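Local atomic coordinates of cytochrome C (Marichromatium purpuratum 984, PDB entry 5LO9), a protein that probably interconverts thiosulfate and tetrathionate, passing electrons through four covalently bound c-type hemes of a fused TsdB and TsdA chain. Residues Q142-L147 / A181-F186; A396-H401 / W464-Y469. All blocks are in the same frame, centred on the assembly; numbering follows the deposited sequence.

Interaction 1 (Q142-L147 / A181-F186); sequences QPYSYL and ALAAYF. With HEC (heme c), chain C.
While Tyr144 and Leu147 pack against Ala183, the phenol oxygen of Tyr146, on another side of the same helical turn, is gripped by two groups: Arg60 NH2 and a propionate oxygen of a second heme c. A close approach of the hydroxyl to a propionate of the chain C heme is doubtful in the model. Tyr146 thus stands among the propionates of two hemes, where a nearby arginine would be expected to ease the gathering of negative charge.

The packing itself is apolar. With CG of Tyr144 anti to the backbone N (chi1 169°), the ring swings over to helix 176-187 and brings one edge to its backbone, CD1 lying 3.6 Å from Ala184 N and near the ring plane. The same CD1 is 3.7 Å from the methyl CB of Ala183, which also meets Leu147 CB at 3.9 Å, so this small residue is shared by two side chains one turn apart. Leu147 then extends its CD1 branch alongside Ala183 O and to 4.1 Å from Phe186 CB, the leucine and phenylalanine side chains crossing at about a right angle. The Phe186 ring leads off from there, with Tyr185 CD2 over the centre of one face.

Helix 144-156 starts at this contact, Pro143 occupying its N-cap position, and rests on the last helix of a cytochrome c domain, 176-187. That helix in turn packs through Tyr185 and Phe186 on helix 102-110, and through Leu182 and Phe186 on Cys121 of the heme-attaching helix 121-125.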
loop_
_atom_site.group_PDB
_atom_site.type_symbol
_atom_site.label_atom_id
_atom_site.label_comp_id
_atom_site.label_asym_id
_atom_site.label_seq_id
_atom_site.Cartn_x
_atom_site.Cartn_y
_atom_site.Cartn_z
ATOM N N GLN A 142 -24.999 16.667 -33.293
ATOM C CA GLN A 142 -25.230 16.285 -34.674
ATOM C C GLN A 142 -26.430 15.343 -34.731
ATOM O O GLN A 142 -26.552 14.452 -33.889
ATOM C CB GLN A 142 -23.995 15.589 -35.253
ATOM C CG GLN A 142 -22.887 16.521 -35.635
ATOM C CD GLN A 142 -23.216 17.409 -36.851
ATOM O OE1 GLN A 142 -24.316 17.364 -37.415
ATOM N NE2 GLN A 142 -22.240 18.196 -37.267
ATOM N N PRO A 143 -27.313 15.490 -35.708
ATOM C CA PRO A 143 -28.469 14.588 -35.800
ATOM C C PRO A 143 -28.055 13.122 -35.816
ATOM O O PRO A 143 -26.976 12.757 -36.295
ATOM C CB PRO A 143 -29.133 14.987 -37.124
ATOM C CG PRO A 143 -28.828 16.395 -37.280
ATOM C CD PRO A 143 -27.381 16.556 -36.717
ATOM N N TYR A 144 -28.920 12.289 -35.231
ATOM C CA TYR A 144 -28.692 10.854 -35.212
ATOM C C TYR A 144 -28.486 10.319 -36.612
ATOM O O TYR A 144 -27.509 9.610 -36.881
ATOM C CB TYR A 144 -29.877 10.152 -34.560
ATOM C CG TYR A 144 -29.909 8.622 -34.688
ATOM C CD1 TYR A 144 -29.265 7.785 -33.741
ATOM C CD2 TYR A 144 -30.636 8.013 -35.713
ATOM C CE1 TYR A 144 -29.331 6.393 -33.841
ATOM C CE2 TYR A 144 -30.707 6.642 -35.816
ATOM C CZ TYR A 144 -30.056 5.831 -34.890
ATOM O OH TYR A 144 -30.151 4.466 -35.050
ATOM N N SER A 145 -29.389 10.674 -37.530
ATOM C CA SER A 145 -29.302 10.148 -38.887
ATOM C C SER A 145 -27.971 10.503 -39.535
ATOM O O SER A 145 -27.426 9.701 -40.305
ATOM C CB SER A 145 -30.462 10.661 -39.720
ATOM O OG SER A 145 -30.567 12.079 -39.628
ATOM N N TYR A 146 -27.443 11.706 -39.247
ATOM C CA TYR A 146 -26.201 12.158 -39.876
ATOM C C TYR A 146 -24.994 11.409 -39.329
ATOM O O TYR A 146 -24.140 10.928 -40.091
ATOM C CB TYR A 146 -26.017 13.648 -39.664
ATOM C CG TYR A 146 -24.709 14.121 -40.230
ATOM C CD1 TYR A 146 -24.478 14.111 -41.590
ATOM C CD2 TYR A 146 -23.698 14.560 -39.406
ATOM C CE1 TYR A 146 -23.254 14.539 -42.125
ATOM C CE2 TYR A 146 -22.467 14.985 -39.922
ATOM C CZ TYR A 146 -22.258 14.957 -41.282
ATOM O OH TYR A 146 -21.060 15.372 -41.790
ATOM N N LEU A 147 -24.899 11.324 -37.997
ATOM C CA LEU A 147 -23.819 10.567 -37.365
ATOM C C LEU A 147 -23.813 9.113 -37.830
ATOM O O LEU A 147 -22.750 8.558 -38.153
ATOM C CB LEU A 147 -23.949 10.649 -35.843
ATOM C CG LEU A 147 -23.654 12.015 -35.234
ATOM C CD1 LEU A 147 -24.186 12.066 -33.860
ATOM C CD2 LEU A 147 -22.179 12.232 -35.216
ATOM N N ALA A 181 -25.854 3.030 -31.196
ATOM C CA ALA A 181 -25.791 3.521 -29.828
ATOM C C ALA A 181 -24.928 4.770 -29.735
ATOM O O ALA A 181 -25.314 5.750 -29.089
ATOM C CB ALA A 181 -25.265 2.428 -28.914
ATOM N N LEU A 182 -23.760 4.744 -30.388
ATOM C CA LEU A 182 -22.868 5.897 -30.424
ATOM C C LEU A 182 -23.539 7.078 -31.087
ATOM O O LEU A 182 -23.311 8.226 -30.704
ATOM C CB LEU A 182 -21.579 5.541 -31.151
ATOM C CG LEU A 182 -20.690 4.644 -30.277
ATOM C CD1 LEU A 182 -19.700 3.853 -31.055
ATOM C CD2 LEU A 182 -19.945 5.491 -29.313
ATOM N N ALA A 183 -24.314 6.834 -32.125
ATOM C CA ALA A 183 -24.987 7.952 -32.760
ATOM C C ALA A 183 -26.052 8.517 -31.845
ATOM O O ALA A 183 -26.196 9.740 -31.716
ATOM C CB ALA A 183 -25.581 7.514 -34.084
ATOM N N ALA A 184 -26.803 7.643 -31.181
ATOM C CA ALA A 184 -27.827 8.144 -30.263
ATOM C C ALA A 184 -27.192 8.854 -29.073
ATOM O O ALA A 184 -27.650 9.928 -28.667
ATOM C CB ALA A 184 -28.725 7.000 -29.798
ATOM N N TYR A 185 -26.108 8.288 -28.538
ATOM C CA TYR A 185 -25.427 8.907 -27.416
ATOM C C TYR A 185 -25.002 10.321 -27.765
ATOM O O TYR A 185 -25.389 11.280 -27.095
ATOM C CB TYR A 185 -24.211 8.067 -27.013
ATOM C CG TYR A 185 -23.457 8.655 -25.841
ATOM C CD1 TYR A 185 -23.808 8.354 -24.534
ATOM C CD2 TYR A 185 -22.439 9.573 -26.044
ATOM C CE1 TYR A 185 -23.132 8.925 -23.450
ATOM C CE2 TYR A 185 -21.768 10.142 -24.984
ATOM C CZ TYR A 185 -22.123 9.824 -23.680
ATOM O OH TYR A 185 -21.438 10.396 -22.623
ATOM N N PHE A 186 -24.257 10.485 -28.849
ATOM C CA PHE A 186 -23.727 11.815 -29.135
ATOM C C PHE A 186 -24.814 12.744 -29.641
ATOM O O PHE A 186 -24.735 13.957 -29.421
ATOM C CB PHE A 186 -22.557 11.737 -30.125
ATOM C CG PHE A 186 -21.270 11.374 -29.465
ATOM C CD1 PHE A 186 -20.662 12.264 -28.584
ATOM C CD2 PHE A 186 -20.693 10.131 -29.668
ATOM C CE1 PHE A 186 -19.477 11.934 -27.943
ATOM C CE2 PHE A 186 -19.523 9.789 -29.035
ATOM C CZ PHE A 186 -18.907 10.691 -28.165
HETATM FE FE HEC C . -25.488 20.713 -46.811
HETATM C CHA HEC C . -23.796 18.070 -45.282
HETATM C CHB HEC C . -22.763 22.857 -46.130
HETATM C CHC HEC C . -27.029 23.268 -48.663
HETATM C CHD HEC C . -28.317 18.664 -47.280
HETATM N NA HEC C . -23.621 20.520 -45.877
HETATM C C1A HEC C . -23.135 19.386 -45.328
HETATM C C2A HEC C . -21.770 19.550 -44.750
HETATM C C3A HEC C . -21.482 20.958 -45.017
HETATM C C4A HEC C . -22.691 21.464 -45.704
HETATM C CMA HEC C . -20.230 21.669 -44.646
HETATM C CAA HEC C . -20.871 18.551 -44.047
HETATM C CBA HEC C . -21.143 18.708 -42.563
HETATM C CGA HEC C . -20.157 18.042 -41.625
HETATM O O1A HEC C . -20.486 17.957 -40.418
HETATM O O2A HEC C . -19.061 17.605 -42.037
HETATM N NB HEC C . -24.996 22.683 -47.285
HETATM C C1B HEC C . -23.894 23.340 -46.913
HETATM C C2B HEC C . -23.854 24.718 -47.419
HETATM C C3B HEC C . -25.104 24.850 -48.171
HETATM C C4B HEC C . -25.731 23.527 -48.031
HETATM C CMB HEC C . -22.787 25.722 -47.170
HETATM C CAB HEC C . -25.591 26.040 -48.934
HETATM C CBB HEC C . -24.547 26.389 -49.984
HETATM N NC HEC C . -27.326 20.920 -47.775
HETATM C C1C HEC C . -27.741 21.990 -48.464
HETATM C C2C HEC C . -29.098 21.814 -49.016
HETATM C C3C HEC C . -29.485 20.472 -48.596
HETATM C C4C HEC C . -28.311 20.020 -47.827
HETATM C CMC HEC C . -29.869 22.809 -49.807
HETATM C CAC HEC C . -30.750 19.705 -48.849
HETATM C CBC HEC C . -31.088 19.674 -50.302
HETATM N ND HEC C . -25.966 18.734 -46.374
HETATM C C1D HEC C . -27.122 18.120 -46.643
HETATM C C2D HEC C . -27.147 16.720 -46.201
HETATM C C3D HEC C . -25.834 16.522 -45.609
HETATM C C4D HEC C . -25.167 17.839 -45.783
HETATM C CMD HEC C . -28.254 15.729 -46.339
HETATM C CAD HEC C . -25.314 15.226 -45.060
HETATM C CBD HEC C . -24.389 14.715 -46.166
HETATM C CGD HEC C . -23.779 13.389 -45.823
HETATM O O1D HEC C . -22.641 13.084 -46.284
HETATM O O2D HEC C . -24.474 12.648 -45.107
#

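Interaction 2 (A396-H401 / W464-Y469). With HEC (heme c), chain F.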
loop_
_atom_site.group_PDB
_atom_site.type_symbol
_atom_site.label_atom_id
_atom_site.label_comp_id
_atom_site.label_asym_id
_atom_site.label_seq_id
_atom_site.Cartn_x
_atom_site.Cartn_y
_atom_site.Cartn_z
ATOM N N ALA A 396 11.293 15.423 -38.866
ATOM C CA ALA A 396 10.496 15.019 -40.018
ATOM C C ALA A 396 9.375 14.097 -39.587
ATOM O O ALA A 396 8.201 14.325 -39.912
ATOM C CB ALA A 396 11.377 14.318 -41.038
ATOM N N LEU A 397 9.729 13.027 -38.862
ATOM C CA LEU A 397 8.730 12.088 -38.371
ATOM C C LEU A 397 7.641 12.792 -37.556
ATOM O O LEU A 397 6.444 12.554 -37.767
ATOM C CB LEU A 397 9.427 11.021 -37.549
ATOM C CG LEU A 397 10.249 10.038 -38.352
ATOM C CD1 LEU A 397 11.353 9.416 -37.509
ATOM C CD2 LEU A 397 9.319 8.920 -38.863
ATOM N N TYR A 398 8.039 13.682 -36.630
ATOM C CA TYR A 398 7.072 14.370 -35.779
ATOM C C TYR A 398 6.100 15.182 -36.618
ATOM O O TYR A 398 4.882 15.152 -36.383
ATOM C CB TYR A 398 7.804 15.262 -34.771
ATOM C CG TYR A 398 6.867 16.008 -33.850
ATOM C CD1 TYR A 398 6.579 15.544 -32.573
ATOM C CD2 TYR A 398 6.254 17.144 -34.271
ATOM C CE1 TYR A 398 5.689 16.203 -31.769
ATOM C CE2 TYR A 398 5.368 17.820 -33.466
ATOM C CZ TYR A 398 5.075 17.342 -32.232
ATOM O OH TYR A 398 4.171 18.024 -31.463
ATOM N N ALA A 399 6.618 15.870 -37.641
ATOM C CA ALA A 399 5.755 16.656 -38.521
ATOM C C ALA A 399 4.793 15.767 -39.269
ATOM O O ALA A 399 3.624 16.129 -39.457
ATOM C CB ALA A 399 6.588 17.421 -39.528
ATOM N N GLU A 400 5.269 14.583 -39.668
ATOM C CA GLU A 400 4.439 13.622 -40.390
ATOM C C GLU A 400 3.369 13.010 -39.491
ATOM O O GLU A 400 2.187 13.001 -39.846
ATOM C CB GLU A 400 5.318 12.524 -41.022
ATOM C CG GLU A 400 5.554 12.678 -42.539
ATOM C CD GLU A 400 4.292 12.292 -43.373
ATOM O OE1 GLU A 400 3.691 11.213 -43.097
ATOM O OE2 GLU A 400 3.880 13.084 -44.275
ATOM N N HIS A 401 3.752 12.521 -38.305
ATOM C CA HIS A 401 2.903 11.599 -37.566
ATOM C C HIS A 401 2.419 12.091 -36.201
ATOM O O HIS A 401 1.717 11.339 -35.523
ATOM C CB HIS A 401 3.643 10.280 -37.344
ATOM C CG HIS A 401 4.120 9.596 -38.598
ATOM N ND1 HIS A 401 3.265 9.116 -39.568
ATOM C CD2 HIS A 401 5.366 9.226 -38.985
ATOM C CE1 HIS A 401 3.966 8.517 -40.512
ATOM N NE2 HIS A 401 5.240 8.555 -40.175
ATOM N N TRP A 464 13.193 6.150 -31.494
ATOM C CA TRP A 464 14.373 6.807 -30.938
ATOM C C TRP A 464 14.587 8.202 -31.521
ATOM O O TRP A 464 14.910 9.146 -30.794
ATOM C CB TRP A 464 15.622 5.988 -31.208
ATOM C CG TRP A 464 15.837 4.790 -30.365
ATOM C CD1 TRP A 464 15.682 3.496 -30.731
ATOM C CD2 TRP A 464 16.282 4.781 -29.012
ATOM N NE1 TRP A 464 16.006 2.670 -29.691
ATOM C CE2 TRP A 464 16.377 3.441 -28.619
ATOM C CE3 TRP A 464 16.608 5.787 -28.084
ATOM C CZ2 TRP A 464 16.769 3.074 -27.338
ATOM C CZ3 TRP A 464 16.996 5.422 -26.834
ATOM C CH2 TRP A 464 17.079 4.074 -26.465
ATOM N N ASP A 465 14.461 8.354 -32.837
ATOM C CA ASP A 465 14.704 9.669 -33.420
ATOM C C ASP A 465 13.637 10.675 -32.973
ATOM O O ASP A 465 13.967 11.818 -32.634
ATOM C CB ASP A 465 14.801 9.562 -34.947
ATOM C CG ASP A 465 16.009 8.695 -35.400
ATOM O OD1 ASP A 465 16.979 8.534 -34.621
ATOM O OD2 ASP A 465 15.999 8.157 -36.538
ATOM N N VAL A 466 12.351 10.283 -32.947
ATOM C CA VAL A 466 11.327 11.252 -32.542
ATOM C C VAL A 466 11.486 11.602 -31.076
ATOM O O VAL A 466 11.192 12.732 -30.657
ATOM C CB VAL A 466 9.893 10.773 -32.791
ATOM C CG1 VAL A 466 8.989 12.004 -32.807
ATOM C CG2 VAL A 466 9.766 10.109 -34.069
ATOM N N ALA A 467 11.868 10.618 -30.260
ATOM C CA ALA A 467 12.041 10.864 -28.837
ATOM C C ALA A 467 13.156 11.865 -28.596
ATOM O O ALA A 467 13.011 12.790 -27.782
ATOM C CB ALA A 467 12.323 9.553 -28.115
ATOM N N ALA A 468 14.268 11.715 -29.317
ATOM C CA ALA A 468 15.355 12.677 -29.198
ATOM C C ALA A 468 14.955 14.064 -29.715
ATOM O O ALA A 468 15.387 15.075 -29.148
ATOM C CB ALA A 468 16.586 12.147 -29.902
ATOM N N TYR A 469 14.129 14.151 -30.768
ATOM C CA TYR A 469 13.669 15.472 -31.199
ATOM C C TYR A 469 12.833 16.145 -30.110
ATOM O O TYR A 469 13.088 17.291 -29.738
ATOM C CB TYR A 469 12.869 15.373 -32.500
ATOM C CG TYR A 469 12.117 16.646 -32.900
ATOM C CD1 TYR A 469 12.779 17.760 -33.357
ATOM C CD2 TYR A 469 10.756 16.721 -32.836
ATOM C CE1 TYR A 469 12.097 18.936 -33.741
ATOM C CE2 TYR A 469 10.067 17.901 -33.218
ATOM C CZ TYR A 469 10.758 18.990 -33.666
ATOM O OH TYR A 469 10.088 20.132 -34.038
HETATM FE FE HEC F . 0.559 11.348 -28.643
HETATM C CHA HEC F . 0.042 11.249 -25.192
HETATM C CHB HEC F . 4.023 11.406 -28.185
HETATM C CHC HEC F . 0.990 11.024 -32.063
HETATM C CHD HEC F . -2.888 11.925 -29.148
HETATM N NA HEC F . 1.816 11.343 -26.980
HETATM C C1A HEC F . 1.427 11.319 -25.696
HETATM C C2A HEC F . 2.588 11.356 -24.765
HETATM C C3A HEC F . 3.747 11.384 -25.638
HETATM C C4A HEC F . 3.150 11.385 -27.001
HETATM C CMA HEC F . 5.181 11.406 -25.206
HETATM C CAA HEC F . 2.639 11.331 -23.272
HETATM C CBA HEC F . 3.408 12.572 -22.808
HETATM C CGA HEC F . 2.572 13.561 -22.043
HETATM O O1A HEC F . 1.380 13.292 -21.830
HETATM O O2A HEC F . 3.136 14.614 -21.673
HETATM N NB HEC F . 2.213 11.229 -29.887
HETATM C C1B HEC F . 3.492 11.274 -29.538
HETATM C C2B HEC F . 4.410 11.157 -30.693
HETATM C C3B HEC F . 3.514 11.034 -31.838
HETATM C C4B HEC F . 2.173 11.072 -31.210
HETATM C CMB HEC F . 5.894 11.184 -30.678
HETATM C CAB HEC F . 3.856 10.866 -33.295
HETATM C CBB HEC F . 4.654 9.590 -33.416
HETATM N NC HEC F . -0.707 11.465 -30.304
HETATM C C1C HEC F . -0.352 11.311 -31.571
HETATM C C2C HEC F . -1.456 11.502 -32.525
HETATM C C3C HEC F . -2.604 11.772 -31.681
HETATM C C4C HEC F . -2.014 11.743 -30.317
HETATM C CMC HEC F . -1.373 11.442 -34.015
HETATM C CAC HEC F . -4.036 12.091 -32.027
HETATM C CBC HEC F . -4.751 11.150 -32.936
HETATM N ND HEC F . -1.107 11.526 -27.399
HETATM C C1D HEC F . -2.377 11.736 -27.776
HETATM C C2D HEC F . -3.295 11.769 -26.606
HETATM C C3D HEC F . -2.433 11.554 -25.457
HETATM C C4D HEC F . -1.101 11.412 -26.060
HETATM C CMD HEC F . -4.767 11.962 -26.571
HETATM C CAD HEC F . -2.857 11.513 -24.030
HETATM C CBD HEC F . -3.506 10.149 -23.814
HETATM C CGD HEC F . -4.739 10.229 -22.921
HETATM O O1D HEC F . -5.172 11.309 -22.481
HETATM O O2D HEC F . -5.330 9.178 -22.658
#
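Val466 divides its two methyl groups between neighbouring side chains of helix 391-401. CG2 lies 3.6 Å from Leu397 CB and is also approached by the leucine CD1. CG1, anti to the valine backbone N (chi1 -160°), comes near the plane of the Tyr398 ring at its edge and sits 4.0 Å from Tyr398 CB. The same CG1 is 3.8 Å from methyl CMB of the heme, so one branch meets both the tyrosine and the porphyrin rim. One turn further on, Tyr469 brings its CE2 to 3.8 Å from Tyr398 CG; the two rings meet obliquely, their planes inclined at 54° and their centroids 5.6 Å apart. Replacing Val466 by alanine would probably open a gap beside Leu397 and Tyr398 and leave heme CMB without its valine methyl.

Outside this shell, polar groups hold Tyr398 and Asp465. The hydroxyl of Tyr398 hydrogen-bonds to Gly407 O, while its ring meets Trp425 and touches His406, one of the two axial ligands of the heme iron, with Met450. Asp465, whose CB faces Leu397 CD1, sends its carboxylate to a salt bridge with Arg393 on the first helix, and its OD1 also accepts from Asp390 N and Gln461 NE2.

The short helical segments cross almost perpendicularly, at -96° with axes 9.3 Å apart, the familiar packing of first and last helices in a cytochrome c fold. Aliphatic and aromatic groups fill the crossing and continue onto the heme edge, whereas the Asp465-Arg393 salt bridge joins the same helices at the flank.

How the interactions relate
Interactions 1 and 2 occupy separate cytochrome c units on opposite sides of the chain's centre, about 36 Å apart between centres and about 22 Å at their nearest atoms, without touching. Each uses the last helix of its unit, but with different partners: in 142-147 / 181-186 it receives the start of a middle helix, in 396-401 / 464-469 the helix leading into the heme-attaching Cys402. Iron FE of HEC (chain C) lies 33.1 Å from iron FE of HEC (chain F), consistent with the intervening heme relaying electrons between them. Neither contact contributes a residue to the thiosulfate pocket, which includes Lys316, Arg326 and Cys330; both belong to the surroundings of electron-carrying hemes.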